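PDB 6DRS: dihydrofolate reductase, putative, which probably reduces dihydrofolate to tetrahydrofolate with NADPH, as dihydrofolate reductases do, and here binds NADP together with a small-molecule antifolate inhibitor. Local coordinates for residues 50-55 and 150-155; 70-75 and 97-102; 90-95 and 129-134; 203-206 and 210-213; 229-232 and 237-240. One frame throughout, in Å; residues are numbered along the deposited sequence.

Contact 1: 50-55 and 150-155; sequences RPPRPG and LGSVFV. With SO4 (sulfate ion), chain D.
Pro52 lies against Gly151 and Ser152 where strand 150-157, in the mixed sheet of the dihydrofolate reductase fold, begins beside the loop joining helix 38-49 to strand 57-63. This is the tight part. Ring carbon CD of Pro52 comes to 3.6 Å from CA of Gly151, close to bare main chain, while CG of Pro52 is 3.5 Å from OG of Ser152. Strand 57-63 runs parallel to strand 150-157 here, and its Asn58 ties both sides together by hydrogen bonds to Arg50 O and Ser152 N.

Looser links lie on both sides of the proline. Arg53 stretches its chain from CG to NE and reaches Leu150 O through NH2 by a weak bond of 3.3 Å, bent to 137° at the hydrogen; the carbonyl meets the guanidinium obliquely. On the other side a water donates to Arg50 O and is also hydrogen-bonded to Ser152 OG. Arg50 itself turns elsewhere, bending at chi3 (-72°): NH1 forms a salt bridge with Glu225 and NH2 hydrogen-bonds Val223 O. A sulfate, probably from the crystallisation liquor, takes two bonds: NE of Arg50 binds O4 at 2.8 Å, and NH1 of Arg50 binds O3 at 2.9 Å.

Contact 2: 70-75 and 97-102; sequences VPKSLR and AEELKE
Glu99 meets Arg75 and Lys72 from the helix. One residue before it, Glu98 keeps its carboxylate well short of the loop: its OE2 is 6.0 Å from Lys72 NZ, so any attraction there is long-range.

Glu99 carries the contact. With chi2 at 169° its chain runs extended beyond CG and delivers both oxygens to Arg75, which grips side-on: NE of Arg75 gives to OE1 of Glu99 at 3.0 Å, and NH2 of Arg75 to OE2 of Glu99 at 2.8 Å. Both bonds are nearly straight and lie close to the guanidinium plane, yet they meet the carboxylate from above its own plane; the two planes stand 51° apart. CD of Lys72 lies 3.6 Å from OE2 of Glu99, the two chains crossing at about a right angle, with NZ not in contact with the carboxylate. Helix 89-116 is thereby pinned to the loop that leads from helix 64-69 into strand 81-85 of the reductase sheet. Tyr67 OH also bonds OE1, and Arg95 forms a second salt bridge with OE2.

The guanidinium is held from two further directions: NH1 of Arg75 donates to Val70 O at 2.6 Å, and CA of Lys72 sits 3.6 Å above its centre. Beyond, a water lies between Glu99 O (2.7 Å) and Arg75 O, bridging the two backbones. Glu102 pairs with Lys106 one turn on.

Contact 3: 90-95 and 129-134; sequences EGVSKR and AIVSSG. With NAP (NADP nicotinamide-adenine-dinucleotide phosphate), chain H.
Val131 meets Val92 and Ser93 with no ring or other flat side chain between them, so faces and edges play no part in the touch itself. The flat group close by is the adenine of the bound NADP: Ser133 O comes to 3.2 Å from its C2A, tilted from the ring plane.

The packing depends on how Val131 divides its branches. CG1 of Val131, anti to the backbone N (chi1 179°), meets CG1 of Val92 at 4.1 Å and also borders OG of Ser93, and the two valines pass at a slant. CG2 of Val131 rests 3.8 Å from CA of Ser93, against the helix main chain. Between the branches, CB of Val131 faces OG of Ser93 at 3.7 Å. That hydroxyl has its polar partner within the helix, in Val89 O, so it meets the valine as a packing neighbour. Val89 and Val96 also touch Val131 and extend the apolar seam along the helix.

Strands 81-85 and 128-132 are parallel neighbours joined through helix 89-116, and the contact is the helix-on-sheet packing of a beta-alpha-beta crossover; the end of its second strand reaches the NADP pocket at Ser133, before Gly134 takes the N-cap position of helix 135-146.

Contact 4: 203-206 and 210-213; sequences EELL and GWRK
Trp211 receives one polar and one apolar partner from the short helix 203-206. The polar link is a single hydrogen bond: NE1 of Trp211 donates to OE2 of Glu204 at 3.2 Å, with 151° at the hydrogen. The carboxylate uses the anti lone pair of OE2, facing away from its other oxygen, while the acceptor lies 16° out of the indole plane. The carboxylate is turned well out of the plane of the indole. Glu204 can reach the indole because its CG stands between the backbone N and the carbonyl carbon (chi1 80°), with the chain extended from there. The same CG is 3.6 Å from CD1 of Trp211, so aliphatic carbon runs alongside the pyrrole part before the carboxylate takes the N-H.

The contact packs the short helix onto the reductase sheet, where strand 211-213 pairs antiparallel with strand 237-246. Three residues link segment 203-206 to segment 210-213, and Gly210, at positive phi, leads into the strand.

Apolar contacts come from Leu205. Its CD2 sits over one face of the indole, 3.7 Å from the centroid of the five-membered ring, a CH-pi contact. CD2 of Leu205 is 3.5 Å from both CG and CD2 of Trp211, shifted toward the rim of the whole ring system. Leucine and tryptophan lie side by side and point the same way, and both also touch Ile176 of strand 174-183.

Contact 5: 229-232 and 237-240; sequences GEWK and VRIQ
Arg238 and Gln240 take the indole of Trp231 between them at the open end of a beta hairpin, where residues 229-232 lead into strand 232-234, antiparallel to strand 237-246. The hairpin is registered by the hydrogen-bonded pair Lys232 and Ile239: Lys232 N gives to Ile239 O at 2.9 Å, and Ile239 N returns the bond to Lys232 O at 3.0 Å.

Arg238 can be followed outward. CB lies 3.5 Å from Lys232 O across the hairpin. CG, set between the backbone N and the carbonyl carbon (chi1 61°), passes over the indole at 3.7 Å from CE3 of Trp231, and CD continues above the same part of the ring. NE is 3.7 Å from CD2 of Trp231, at the fusion of the two rings. CZ then stands over the five-membered ring, 8° off its normal, in a cation-pi contact; the guanidinium is stacked flat, its plane also 8° from that of the indole. At the tip NH1 reaches toward CD1, while NH2 comes to 3.5 Å from CE2 of Trp231. Glu182, in a salt bridge with NH2, probably helps fix the rotation of the group.

The opposite face belongs to Gln240, whose OE1 is bound by Asn180 ND2. Its amide is almost parallel to the indole, and CG of Gln240 sits 3.6 Å from the centroid of the six-membered ring of Trp231, almost exactly on the normal.

In the fold
Contacts 2 and 3 share helix 89-116 and touch, their centres 13 Å apart: Arg75 of the former comes near Arg95 of the latter, two like charges gathered round the Glu99 carboxylate, and Leu100 packs on Ala129. Both are nested within the chain loop closed by contact 1. Contacts 4 and 5 lie farther along the chain, centres 19 Å apart, on the adjacent strands 211-213 and 237-246, and each is more than 30 Å between centres from contacts 2 and 3. Contact 3 meets NADP directly through Ser133. The inhibitor is about 8 Å from the Arg75 and Ile239 side chains of contacts 2 and 5, and about 14 Å from Ser152.

Contact 1: 50-55 and 150-155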
# COMPACT_ATOMS: atom_id res chain seq x y z
N ARG A 50 -5.30 2.71 9.66
CA ARG A 50 -5.11 2.81 11.11
C ARG A 50 -4.21 4.01 11.48
O ARG A 50 -2.99 3.97 11.26
CB ARG A 50 -4.45 1.51 11.57
CG ARG A 50 -4.31 1.40 13.08
CD ARG A 50 -3.72 0.11 13.61
NE ARG A 50 -4.73 -0.94 13.45
CZ ARG A 50 -4.59 -2.02 12.68
NH1 ARG A 50 -5.60 -2.87 12.56
NH2 ARG A 50 -3.46 -2.27 12.03
N PRO A 51 -4.78 5.05 12.14
CA PRO A 51 -4.04 6.24 12.60
C PRO A 51 -3.06 5.88 13.73
O PRO A 51 -3.37 5.04 14.58
CB PRO A 51 -5.11 7.17 13.19
CG PRO A 51 -6.38 6.68 12.57
CD PRO A 51 -6.19 5.19 12.55
N PRO A 52 -1.86 6.49 13.72
CA PRO A 52 -0.87 6.22 14.77
C PRO A 52 -1.22 6.96 16.08
O PRO A 52 -0.62 6.66 17.11
CB PRO A 52 0.46 6.77 14.20
CG PRO A 52 0.00 7.89 13.26
CD PRO A 52 -1.33 7.42 12.71
N ARG A 53 -2.13 7.93 16.02
CA ARG A 53 -2.65 8.58 17.21
C ARG A 53 -3.99 9.25 16.87
O ARG A 53 -4.29 9.45 15.69
CB ARG A 53 -1.65 9.60 17.76
CG ARG A 53 -1.35 10.75 16.82
CD ARG A 53 0.02 11.32 17.13
NE ARG A 53 0.21 12.49 16.30
CZ ARG A 53 0.68 12.46 15.05
NH1 ARG A 53 1.23 11.34 14.58
NH2 ARG A 53 0.61 13.53 14.28
N PRO A 54 -4.76 9.64 17.89
CA PRO A 54 -6.11 10.11 17.67
C PRO A 54 -6.07 11.40 16.85
O PRO A 54 -5.10 12.17 16.93
CB PRO A 54 -6.69 10.32 19.08
CG PRO A 54 -5.83 9.38 19.91
CD PRO A 54 -4.47 9.70 19.33
N GLY A 55 -7.09 11.59 16.01
CA GLY A 55 -7.23 12.81 15.23
C GLY A 55 -6.23 12.93 14.10
O GLY A 55 -5.96 14.04 13.67
N LEU A 150 -1.48 14.95 9.96
CA LEU A 150 -0.90 13.84 9.14
C LEU A 150 -0.57 12.66 10.07
O LEU A 150 0.11 12.87 11.07
CB LEU A 150 0.34 14.32 8.37
CG LEU A 150 0.97 13.31 7.39
CD1 LEU A 150 -0.03 12.84 6.35
CD2 LEU A 150 2.18 13.90 6.69
N GLY A 151 -1.13 11.47 9.78
CA GLY A 151 -0.74 10.22 10.46
C GLY A 151 0.46 9.55 9.80
O GLY A 151 1.43 10.18 9.48
N SER A 152 0.40 8.23 9.60
CA SER A 152 1.53 7.50 8.96
C SER A 152 1.51 7.70 7.43
O SER A 152 0.46 7.84 6.83
CB SER A 152 1.45 6.06 9.30
OG SER A 152 1.39 5.92 10.71
N VAL A 153 2.69 7.72 6.81
CA VAL A 153 2.79 7.79 5.33
C VAL A 153 3.25 6.43 4.79
O VAL A 153 4.30 5.89 5.18
CB VAL A 153 3.70 8.94 4.88
CG1 VAL A 153 3.82 8.99 3.36
CG2 VAL A 153 3.20 10.28 5.43
N PHE A 154 2.46 5.91 3.87
CA PHE A 154 2.74 4.66 3.20
C PHE A 154 3.01 4.94 1.72
O PHE A 154 2.29 5.74 1.11
CB PHE A 154 1.52 3.75 3.25
CG PHE A 154 1.28 3.20 4.62
CD1 PHE A 154 1.96 2.07 5.05
CD2 PHE A 154 0.43 3.85 5.51
CE1 PHE A 154 1.78 1.59 6.34
CE2 PHE A 154 0.22 3.35 6.79
CZ PHE A 154 0.90 2.22 7.20
N VAL A 155 4.02 4.28 1.16
CA VAL A 155 4.17 4.23 -0.30
C VAL A 155 3.54 2.92 -0.79
O VAL A 155 4.04 1.85 -0.44
CB VAL A 155 5.65 4.30 -0.70
CG1 VAL A 155 5.85 4.01 -2.19
CG2 VAL A 155 6.24 5.65 -0.31
S SO4 D . -7.64 -1.19 15.20
O1 SO4 D . -6.59 -1.55 16.19
O2 SO4 D . -8.93 -0.91 15.88
O3 SO4 D . -7.87 -2.33 14.29
O4 SO4 D . -7.18 -0.00 14.44
O HOH W 1 -0.61 3.91 12.23

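Contact 2: 70-75 and 97-102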
# COMPACT_ATOMS: atom_id res chain seq x y z
N VAL A 70 -7.13 0.67 -9.13
CA VAL A 70 -8.29 0.52 -8.23
C VAL A 70 -9.55 0.80 -9.05
O VAL A 70 -9.59 1.79 -9.76
CB VAL A 70 -8.23 1.51 -7.05
CG1 VAL A 70 -9.22 1.13 -5.97
CG2 VAL A 70 -6.83 1.63 -6.47
N PRO A 71 -10.58 -0.04 -8.90
CA PRO A 71 -11.87 0.17 -9.60
C PRO A 71 -12.43 1.57 -9.30
O PRO A 71 -12.26 2.05 -8.18
CB PRO A 71 -12.82 -0.91 -9.06
CG PRO A 71 -11.90 -1.95 -8.45
CD PRO A 71 -10.68 -1.18 -7.99
N LYS A 72 -13.08 2.21 -10.26
CA LYS A 72 -13.30 3.67 -10.16
C LYS A 72 -14.24 4.00 -8.99
O LYS A 72 -14.13 5.08 -8.37
CB LYS A 72 -13.84 4.24 -11.47
CG LYS A 72 -13.98 5.76 -11.47
CD LYS A 72 -14.27 6.33 -12.84
CE LYS A 72 -15.74 6.33 -13.19
NZ LYS A 72 -15.99 7.19 -14.37
N SER A 73 -15.18 3.09 -8.71
CA SER A 73 -16.22 3.30 -7.73
C SER A 73 -15.64 3.24 -6.31
O SER A 73 -16.22 3.82 -5.40
CB SER A 73 -17.32 2.30 -7.90
OG SER A 73 -16.79 0.99 -7.78
N LEU A 74 -14.53 2.52 -6.14
CA LEU A 74 -13.86 2.39 -4.86
C LEU A 74 -12.83 3.51 -4.70
O LEU A 74 -12.20 3.63 -3.67
CB LEU A 74 -13.18 1.01 -4.77
CG LEU A 74 -14.10 -0.20 -4.60
CD1 LEU A 74 -13.38 -1.29 -3.81
CD2 LEU A 74 -15.41 0.14 -3.91
N ARG A 75 -12.64 4.36 -5.69
CA ARG A 75 -11.54 5.29 -5.49
C ARG A 75 -12.04 6.75 -5.55
O ARG A 75 -13.11 7.00 -6.12
CB ARG A 75 -10.41 4.96 -6.47
CG ARG A 75 -10.50 5.71 -7.79
CD ARG A 75 -9.63 5.09 -8.85
NE ARG A 75 -10.04 5.71 -10.09
CZ ARG A 75 -10.08 5.11 -11.28
NH1 ARG A 75 -9.79 3.82 -11.38
NH2 ARG A 75 -10.42 5.80 -12.35
N ALA A 97 -10.23 15.12 -8.92
CA ALA A 97 -11.21 16.04 -8.29
C ALA A 97 -12.61 15.52 -8.55
O ALA A 97 -13.46 15.50 -7.66
CB ALA A 97 -11.03 17.44 -8.79
N GLU A 98 -12.83 15.02 -9.76
CA GLU A 98 -14.15 14.56 -10.13
C GLU A 98 -14.48 13.28 -9.35
O GLU A 98 -15.59 13.13 -8.84
CB GLU A 98 -14.18 14.32 -11.63
CG GLU A 98 -15.56 14.42 -12.25
CD GLU A 98 -15.53 14.08 -13.73
OE1 GLU A 98 -14.76 14.75 -14.48
OE2 GLU A 98 -16.25 13.14 -14.14
N GLU A 99 -13.51 12.36 -9.30
CA GLU A 99 -13.72 11.05 -8.66
C GLU A 99 -13.89 11.23 -7.14
O GLU A 99 -14.77 10.62 -6.51
CB GLU A 99 -12.59 10.09 -9.04
CG GLU A 99 -12.69 9.56 -10.48
CD GLU A 99 -11.47 8.82 -10.99
OE1 GLU A 99 -10.51 8.62 -10.22
OE2 GLU A 99 -11.45 8.44 -12.17
N LEU A 100 -13.08 12.10 -6.55
CA LEU A 100 -13.25 12.50 -5.12
C LEU A 100 -14.68 12.97 -4.82
O LEU A 100 -15.32 12.48 -3.88
CB LEU A 100 -12.21 13.59 -4.79
CG LEU A 100 -12.21 14.06 -3.34
CD1 LEU A 100 -12.16 12.88 -2.39
CD2 LEU A 100 -11.04 15.02 -3.09
N LYS A 101 -15.21 13.88 -5.65
CA LYS A 101 -16.57 14.43 -5.48
C LYS A 101 -17.63 13.32 -5.52
O LYS A 101 -18.61 13.35 -4.76
CB LYS A 101 -16.82 15.51 -6.54
CG LYS A 101 -18.16 16.24 -6.44
CD LYS A 101 -18.37 17.28 -7.52
CE LYS A 101 -19.70 17.98 -7.34
NZ LYS A 101 -19.79 19.22 -8.17
N GLU A 102 -17.47 12.36 -6.43
CA GLU A 102 -18.40 11.23 -6.50
C GLU A 102 -18.28 10.39 -5.21
O GLU A 102 -19.28 9.90 -4.62
CB GLU A 102 -18.07 10.45 -7.79
CG GLU A 102 -19.02 9.33 -8.17
CD GLU A 102 -20.48 9.49 -7.76
OE1 GLU A 102 -21.07 10.55 -8.07
OE2 GLU A 102 -21.01 8.54 -7.13
O HOH W 2 -15.26 8.05 -7.16

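Contact 3: 90-95 and 129-134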
# COMPACT_ATOMS: atom_id res chain seq x y z
N GLU A 90 -2.04 18.61 -14.22
CA GLU A 90 -3.17 19.42 -14.70
C GLU A 90 -4.33 18.50 -15.08
O GLU A 90 -5.43 18.64 -14.54
CB GLU A 90 -2.76 20.33 -15.87
CG GLU A 90 -1.46 21.10 -15.65
CD GLU A 90 -0.14 20.37 -15.92
OE1 GLU A 90 -0.08 19.13 -15.75
OE2 GLU A 90 0.85 21.04 -16.29
N GLY A 91 -4.07 17.55 -15.99
CA GLY A 91 -5.11 16.68 -16.51
C GLY A 91 -5.63 15.72 -15.45
O GLY A 91 -6.84 15.53 -15.31
N VAL A 92 -4.70 15.14 -14.69
CA VAL A 92 -5.04 14.10 -13.69
C VAL A 92 -5.80 14.74 -12.51
O VAL A 92 -6.83 14.20 -12.05
CB VAL A 92 -3.77 13.33 -13.28
CG1 VAL A 92 -4.03 12.33 -12.16
CG2 VAL A 92 -3.15 12.62 -14.48
N SER A 93 -5.31 15.90 -12.04
CA SER A 93 -6.05 16.76 -11.06
C SER A 93 -7.55 16.81 -11.40
O SER A 93 -8.37 16.47 -10.54
CB SER A 93 -5.49 18.14 -11.02
OG SER A 93 -4.23 18.12 -10.40
N LYS A 94 -7.91 17.24 -12.62
CA LYS A 94 -9.33 17.41 -12.94
C LYS A 94 -10.09 16.10 -12.74
O LYS A 94 -11.21 16.08 -12.20
CB LYS A 94 -9.57 17.86 -14.38
CG LYS A 94 -8.97 19.21 -14.79
CD LYS A 94 -9.97 20.06 -15.60
CE LYS A 94 -9.41 20.71 -16.86
NZ LYS A 94 -7.99 21.11 -16.69
N ARG A 95 -9.48 15.00 -13.18
CA ARG A 95 -10.19 13.71 -13.12
C ARG A 95 -10.27 13.23 -11.66
O ARG A 95 -11.28 12.65 -11.25
CB ARG A 95 -9.52 12.70 -14.06
CG ARG A 95 -10.10 11.29 -14.01
CD ARG A 95 -9.44 10.35 -15.00
NE ARG A 95 -8.04 10.07 -14.72
CZ ARG A 95 -7.62 9.03 -14.02
NH1 ARG A 95 -8.50 8.21 -13.46
NH2 ARG A 95 -6.32 8.79 -13.91
N ALA A 129 -8.02 13.26 -1.69
CA ALA A 129 -7.14 12.90 -2.79
C ALA A 129 -6.46 14.16 -3.30
O ALA A 129 -7.12 15.17 -3.51
CB ALA A 129 -7.91 12.23 -3.89
N ILE A 130 -5.15 14.09 -3.50
CA ILE A 130 -4.40 15.18 -4.07
C ILE A 130 -3.39 14.63 -5.09
O ILE A 130 -2.97 13.47 -5.01
CB ILE A 130 -3.71 16.00 -2.97
CG1 ILE A 130 -2.58 15.22 -2.32
CG2 ILE A 130 -4.73 16.44 -1.94
CD1 ILE A 130 -2.10 15.82 -1.00
N VAL A 131 -2.97 15.48 -6.02
CA VAL A 131 -2.12 15.05 -7.14
C VAL A 131 -0.82 15.86 -7.08
O VAL A 131 -0.90 17.04 -6.97
CB VAL A 131 -2.84 15.31 -8.47
CG1 VAL A 131 -1.98 14.90 -9.66
CG2 VAL A 131 -4.22 14.65 -8.51
N SER A 132 0.34 15.20 -7.14
CA SER A 132 1.63 15.84 -7.05
C SER A 132 2.47 15.44 -8.26
O SER A 132 2.17 14.45 -8.93
CB SER A 132 2.36 15.43 -5.79
OG SER A 132 1.46 15.49 -4.68
N SER A 133 3.56 16.17 -8.45
CA SER A 133 4.41 16.09 -9.65
C SER A 133 5.57 15.11 -9.42
O SER A 133 6.41 14.88 -10.31
CB SER A 133 4.92 17.45 -10.00
OG SER A 133 5.81 17.90 -8.98
N GLY A 134 5.64 14.54 -8.22
CA GLY A 134 6.73 13.66 -7.86
C GLY A 134 6.54 13.11 -6.46
O GLY A 134 5.62 13.52 -5.73
PA NAP H . 3.15 3.02 -10.99
O1A NAP H . 1.95 2.68 -10.15
O2A NAP H . 4.56 3.19 -10.54
O5B NAP H . 2.77 4.32 -11.88
C5B NAP H . 3.54 4.78 -13.01
C4B NAP H . 3.03 6.18 -13.29
O4B NAP H . 3.34 7.02 -12.17
C3B NAP H . 3.70 6.87 -14.47
O3B NAP H . 3.04 6.51 -15.70
C2B NAP H . 3.51 8.33 -14.12
O2B NAP H . 2.15 8.70 -14.28
C1B NAP H . 3.68 8.34 -12.61
N9A NAP H . 5.07 8.58 -12.24
C8A NAP H . 5.92 7.56 -12.05
N7A NAP H . 7.13 8.04 -11.72
C5A NAP H . 7.06 9.39 -11.68
C6A NAP H . 8.01 10.48 -11.40
N6A NAP H . 9.27 10.15 -11.06
N1A NAP H . 7.61 11.77 -11.46
C2A NAP H . 6.33 12.03 -11.79
N3A NAP H . 5.41 11.07 -12.06
C4A NAP H . 5.70 9.74 -12.04
O3 NAP H . 3.07 1.96 -12.24
PN NAP H . 3.81 0.52 -12.43
O1N NAP H . 5.19 0.54 -11.92
O2N NAP H . 3.52 0.22 -13.88
O5D NAP H . 2.92 -0.44 -11.52
C5D NAP H . 1.54 -0.59 -11.77
C4D NAP H . 1.35 -2.09 -11.64
O4D NAP H . 1.86 -2.49 -10.37
C3D NAP H . -0.08 -2.57 -11.72
O3D NAP H . -0.05 -3.86 -12.38
C2D NAP H . -0.46 -2.71 -10.27
O2D NAP H . -1.48 -3.66 -10.12
C1D NAP H . 0.84 -3.18 -9.64
N1N NAP H . 0.90 -2.88 -8.19
C2N NAP H . 1.02 -3.92 -7.34
C3N NAP H . 1.06 -3.73 -5.94
C7N NAP H . 1.21 -4.92 -5.00
O7N NAP H . 1.36 -4.76 -3.79
N7N NAP H . 1.17 -6.16 -5.55
C4N NAP H . 0.94 -2.41 -5.45
C5N NAP H . 0.81 -1.36 -6.36
C6N NAP H . 0.78 -1.61 -7.74
P2B NAP H . 1.64 9.43 -15.63
O1X NAP H . 1.76 8.39 -16.73
O2X NAP H . 0.16 9.63 -15.34
O3X NAP H . 2.63 10.55 -15.68

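Contact 4: 203-206 and 210-213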
# COMPACT_ATOMS: atom_id res chain seq x y z
N GLU A 203 16.82 -9.69 -4.49
CA GLU A 203 17.83 -10.54 -3.91
C GLU A 203 18.38 -9.87 -2.65
O GLU A 203 18.66 -10.55 -1.64
CB GLU A 203 18.92 -10.86 -4.94
CG GLU A 203 18.50 -11.93 -5.95
CD GLU A 203 18.22 -13.32 -5.38
OE1 GLU A 203 17.43 -14.09 -6.00
OE2 GLU A 203 18.78 -13.65 -4.31
N GLU A 204 18.45 -8.55 -2.67
CA GLU A 204 19.02 -7.85 -1.56
C GLU A 204 18.13 -7.99 -0.31
O GLU A 204 18.66 -7.91 0.79
CB GLU A 204 19.49 -6.46 -1.97
CG GLU A 204 18.40 -5.42 -2.06
CD GLU A 204 18.82 -4.22 -2.90
OE1 GLU A 204 19.22 -4.43 -4.08
OE2 GLU A 204 18.75 -3.07 -2.37
N LEU A 205 16.82 -8.24 -0.46
CA LEU A 205 15.94 -8.55 0.67
C LEU A 205 16.07 -10.03 1.05
O LEU A 205 16.18 -10.36 2.22
CB LEU A 205 14.49 -8.26 0.30
CG LEU A 205 14.18 -6.84 -0.16
CD1 LEU A 205 12.73 -6.74 -0.61
CD2 LEU A 205 14.50 -5.83 0.94
N LEU A 206 16.03 -10.91 0.07
CA LEU A 206 16.02 -12.34 0.39
C LEU A 206 17.39 -12.76 0.96
O LEU A 206 17.45 -13.69 1.76
CB LEU A 206 15.58 -13.17 -0.83
CG LEU A 206 14.27 -12.77 -1.51
CD1 LEU A 206 14.19 -13.28 -2.95
CD2 LEU A 206 13.03 -13.20 -0.71
N GLY A 210 22.19 -5.20 3.03
CA GLY A 210 21.78 -3.81 3.23
C GLY A 210 20.38 -3.73 3.82
O GLY A 210 19.84 -2.65 4.03
N TRP A 211 19.78 -4.89 4.06
CA TRP A 211 18.43 -4.96 4.57
C TRP A 211 18.41 -5.99 5.68
O TRP A 211 19.11 -6.97 5.59
CB TRP A 211 17.43 -5.35 3.48
CG TRP A 211 17.29 -4.29 2.43
CD1 TRP A 211 18.06 -4.14 1.31
CD2 TRP A 211 16.34 -3.21 2.42
NE1 TRP A 211 17.65 -3.05 0.61
CE2 TRP A 211 16.60 -2.46 1.25
CE3 TRP A 211 15.29 -2.83 3.27
CZ2 TRP A 211 15.85 -1.34 0.92
CZ3 TRP A 211 14.55 -1.72 2.94
CH2 TRP A 211 14.83 -0.99 1.78
N ARG A 212 17.60 -5.77 6.71
CA ARG A 212 17.45 -6.77 7.72
C ARG A 212 16.00 -7.22 7.70
O ARG A 212 15.13 -6.40 7.62
CB ARG A 212 17.83 -6.16 9.07
CG ARG A 212 17.73 -7.13 10.23
CD ARG A 212 18.24 -6.46 11.50
NE ARG A 212 17.14 -5.83 12.23
CZ ARG A 212 16.25 -6.50 12.97
NH1 ARG A 212 16.46 -7.77 13.29
NH2 ARG A 212 15.15 -5.90 13.37
N LYS A 213 15.77 -8.51 7.81
CA LYS A 213 14.44 -8.95 8.03
C LYS A 213 14.15 -8.86 9.53
O LYS A 213 14.97 -9.34 10.34
CB LYS A 213 14.29 -10.38 7.51
CG LYS A 213 12.89 -10.93 7.67
CD LYS A 213 12.73 -12.34 7.17
CE LYS A 213 11.31 -12.80 7.41
NZ LYS A 213 11.29 -14.15 8.01

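Contact 5: 229-232 and 237-240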
# COMPACT_ATOMS: atom_id res chain seq x y z
N GLY A 229 4.09 -13.71 11.07
CA GLY A 229 5.07 -14.12 10.08
C GLY A 229 4.88 -15.57 9.66
O GLY A 229 5.72 -16.09 8.95
N GLU A 230 3.76 -16.18 10.02
CA GLU A 230 3.42 -17.57 9.70
C GLU A 230 2.74 -17.64 8.32
O GLU A 230 2.03 -16.69 7.95
CB GLU A 230 2.35 -18.03 10.69
CG GLU A 230 2.66 -19.34 11.39
CD GLU A 230 3.85 -19.24 12.32
OE1 GLU A 230 4.99 -19.52 11.87
OE2 GLU A 230 3.64 -18.88 13.49
N TRP A 231 2.88 -18.76 7.59
CA TRP A 231 2.09 -19.00 6.37
C TRP A 231 0.66 -19.33 6.78
O TRP A 231 0.46 -20.00 7.76
CB TRP A 231 2.66 -20.13 5.50
CG TRP A 231 3.95 -19.78 4.82
CD1 TRP A 231 5.19 -20.17 5.23
CD2 TRP A 231 4.15 -18.96 3.65
NE1 TRP A 231 6.15 -19.64 4.41
CE2 TRP A 231 5.55 -18.91 3.42
CE3 TRP A 231 3.31 -18.30 2.76
CZ2 TRP A 231 6.12 -18.22 2.34
CZ3 TRP A 231 3.87 -17.61 1.70
CH2 TRP A 231 5.26 -17.57 1.51
N LYS A 232 -0.30 -18.85 6.01
CA LYS A 232 -1.73 -19.05 6.26
C LYS A 232 -2.39 -19.39 4.91
O LYS A 232 -2.01 -18.84 3.88
CB LYS A 232 -2.33 -17.75 6.80
CG LYS A 232 -1.39 -16.90 7.65
CD LYS A 232 -1.49 -15.40 7.42
CE LYS A 232 -2.83 -14.84 7.88
NZ LYS A 232 -3.03 -13.44 7.45
N VAL A 237 -3.77 -19.95 -2.75
CA VAL A 237 -2.51 -19.38 -2.36
C VAL A 237 -2.27 -19.63 -0.86
O VAL A 237 -3.19 -19.93 -0.13
CB VAL A 237 -2.42 -17.88 -2.72
CG1 VAL A 237 -2.33 -17.69 -4.22
CG2 VAL A 237 -3.55 -17.06 -2.10
N ARG A 238 -1.02 -19.54 -0.45
CA ARG A 238 -0.68 -19.29 0.96
C ARG A 238 0.03 -17.92 1.04
O ARG A 238 0.74 -17.52 0.10
CB ARG A 238 0.06 -20.48 1.60
CG ARG A 238 1.40 -20.84 0.94
CD ARG A 238 2.32 -21.90 1.56
NE ARG A 238 3.72 -21.72 1.16
CZ ARG A 238 4.82 -22.17 1.80
NH1 ARG A 238 4.74 -23.02 2.81
NH2 ARG A 238 6.02 -21.76 1.41
N ILE A 239 -0.17 -17.20 2.15
CA ILE A 239 0.40 -15.83 2.34
C ILE A 239 1.04 -15.72 3.74
O ILE A 239 0.61 -16.41 4.68
CB ILE A 239 -0.68 -14.74 2.11
CG1 ILE A 239 -1.77 -14.79 3.19
CG2 ILE A 239 -1.23 -14.81 0.69
CD1 ILE A 239 -2.62 -13.53 3.30
N GLN A 240 2.04 -14.86 3.86
CA GLN A 240 2.64 -14.48 5.12
C GLN A 240 3.10 -13.02 5.01
O GLN A 240 3.40 -12.53 3.88
CB GLN A 240 3.80 -15.40 5.51
CG GLN A 240 4.99 -15.29 4.57
CD GLN A 240 6.31 -15.84 5.05
OE1 GLN A 240 7.34 -15.55 4.46
NE2 GLN A 240 6.30 -16.65 6.09